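Local coordinates for protein erythromycin C-12 hydroxylase (Saccharopolyspora erythraea, PDB 2JJN) that hydroxylates the macrolactone ring of erythromycin D at C-12, a heme-dependent cytochrome P450 step that yields erythromycin C in antibiotic biosynthesis, at residues R255-D258 and A262-D265. The protein carries 2 engineered substitutions. Numbering follows the deposited sequence.
Sequences RTLD and AHWD
One face of the W264 indole is covered by L257, whose CB, lying over the outer part of the ring system, comes 3.6 Å from W264 CE2. The branch L257 CD1 sits over the six-membered ring on that same face, 3.8 Å from its centroid and only 12° off the ring normal, a CH-pi contact. The other methyl, L257 CD2, reaches H263 instead, meeting its CB at 3.5 Å. With CG of L257 anti to its carbonyl carbon (chi1 -64°) and the chain then extended (chi2 174°), the two methyls are parted between the indole and the base of the histidine. The indole N-H is taken up by a water, which accepts from W264 NE1 at 2.9 Å and donates to D258 OD1 at 2.7 Å; with no direct hydrogen bond between the segments, this water bridges them. The D258 carboxylate is also held by T378 OG1 and V379 N, which ties the bridge to the strand 378-379. H263 packs its ring edge-to-face with F332. Thus the C-terminal end of the long helix 228-259, corresponding to αI of the P450 fold, is packed against the short helix 262-269 (αJ) that follows after a brief link. Beside this αI-αJ pair, helix 356-374 (αL) adds L367 against both L257 and W264, while I277 of helix 274-284 (αK) also touches L257.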
loop_
_atom_site.group_PDB
_atom_site.type_symbol
_atom_site.label_atom_id
_atom_site.label_comp_id
_atom_site.label_asym_id
_atom_site.label_seq_id
_atom_site.Cartn_x
_atom_site.Cartn_y
_atom_site.Cartn_z
ATOM N N ARG A 255 -11.213 1.711 -11.634
ATOM C CA ARG A 255 -10.785 2.634 -12.699
ATOM C C ARG A 255 -10.195 1.917 -13.920
ATOM O O ARG A 255 -10.510 2.256 -15.088
ATOM C CB ARG A 255 -9.741 3.622 -12.164
ATOM C CG ARG A 255 -10.239 4.765 -11.399
ATOM C CD ARG A 255 -9.167 5.907 -11.635
ATOM N NE ARG A 255 -7.964 5.567 -10.878
ATOM C CZ ARG A 255 -6.712 5.969 -11.132
ATOM N NH1 ARG A 255 -6.386 6.661 -12.236
ATOM N NH2 ARG A 255 -5.760 5.612 -10.260
ATOM N N THR A 256 -9.399 0.879 -13.628
ATOM C CA THR A 256 -8.724 0.169 -14.731
ATOM C C THR A 256 -9.715 -0.693 -15.534
ATOM O O THR A 256 -9.675 -0.723 -16.777
ATOM C CB THR A 256 -7.578 -0.630 -14.201
ATOM O OG1 THR A 256 -6.695 0.227 -13.453
ATOM C CG2 THR A 256 -6.770 -1.216 -15.357
ATOM N N LEU A 257 -10.600 -1.399 -14.821
ATOM C CA LEU A 257 -11.643 -2.124 -15.527
ATOM C C LEU A 257 -12.550 -1.200 -16.327
ATOM O O LEU A 257 -12.996 -1.586 -17.414
ATOM C CB LEU A 257 -12.473 -2.962 -14.553
ATOM C CG LEU A 257 -11.719 -4.062 -13.857
ATOM C CD1 LEU A 257 -12.623 -4.748 -12.778
ATOM C CD2 LEU A 257 -11.297 -5.121 -14.912
ATOM N N ASP A 258 -12.814 0.016 -15.822
ATOM C CA ASP A 258 -13.682 0.926 -16.567
ATOM C C ASP A 258 -12.990 1.321 -17.898
ATOM O O ASP A 258 -13.677 1.649 -18.873
ATOM C CB ASP A 258 -13.883 2.155 -15.678
ATOM C CG ASP A 258 -14.968 3.121 -16.190
ATOM O OD1 ASP A 258 -15.939 2.653 -16.839
ATOM O OD2 ASP A 258 -14.808 4.325 -15.890
ATOM N N ALA A 262 -14.458 -4.773 -21.230
ATOM C CA ALA A 262 -14.790 -6.154 -21.620
ATOM C C ALA A 262 -14.509 -7.093 -20.459
ATOM O O ALA A 262 -15.108 -8.176 -20.363
ATOM C CB ALA A 262 -13.976 -6.582 -22.865
ATOM N N HIS A 263 -13.580 -6.706 -19.555
ATOM C CA HIS A 263 -13.235 -7.606 -18.452
ATOM C C HIS A 263 -14.343 -7.773 -17.439
ATOM O O HIS A 263 -14.352 -8.770 -16.720
ATOM C CB HIS A 263 -11.945 -7.159 -17.731
ATOM C CG HIS A 263 -10.726 -7.340 -18.572
ATOM N ND1 HIS A 263 -10.093 -8.567 -18.724
ATOM C CD2 HIS A 263 -10.040 -6.462 -19.331
ATOM C CE1 HIS A 263 -9.077 -8.428 -19.555
ATOM N NE2 HIS A 263 -9.012 -7.163 -19.931
ATOM N N TRP A 264 -15.252 -6.809 -17.348
ATOM C CA TRP A 264 -16.360 -6.992 -16.406
ATOM C C TRP A 264 -17.166 -8.249 -16.740
ATOM O O TRP A 264 -17.450 -9.048 -15.860
ATOM C CB TRP A 264 -17.299 -5.783 -16.419
ATOM C CG TRP A 264 -16.758 -4.535 -15.869
ATOM C CD1 TRP A 264 -16.501 -3.390 -16.572
ATOM C CD2 TRP A 264 -16.515 -4.223 -14.475
ATOM N NE1 TRP A 264 -16.108 -2.368 -15.703
ATOM C CE2 TRP A 264 -16.090 -2.864 -14.419
ATOM C CE3 TRP A 264 -16.632 -4.950 -13.278
ATOM C CZ2 TRP A 264 -15.780 -2.212 -13.230
ATOM C CZ3 TRP A 264 -16.324 -4.277 -12.054
ATOM C CH2 TRP A 264 -15.933 -2.917 -12.049
ATOM N N ASP A 265 -17.568 -8.402 -18.012
ATOM C CA ASP A 265 -18.367 -9.572 -18.359
ATOM C C ASP A 265 -17.532 -10.850 -18.267
ATOM O O ASP A 265 -18.050 -11.916 -17.890
ATOM C CB ASP A 265 -18.965 -9.420 -19.766
ATOM C CG ASP A 265 -20.223 -8.551 -19.787
ATOM O OD1 ASP A 265 -20.756 -8.139 -18.722
ATOM O OD2 ASP A 265 -20.731 -8.319 -20.909
HETATM O O HOH W 1 -16.973 0.189 -16.760
#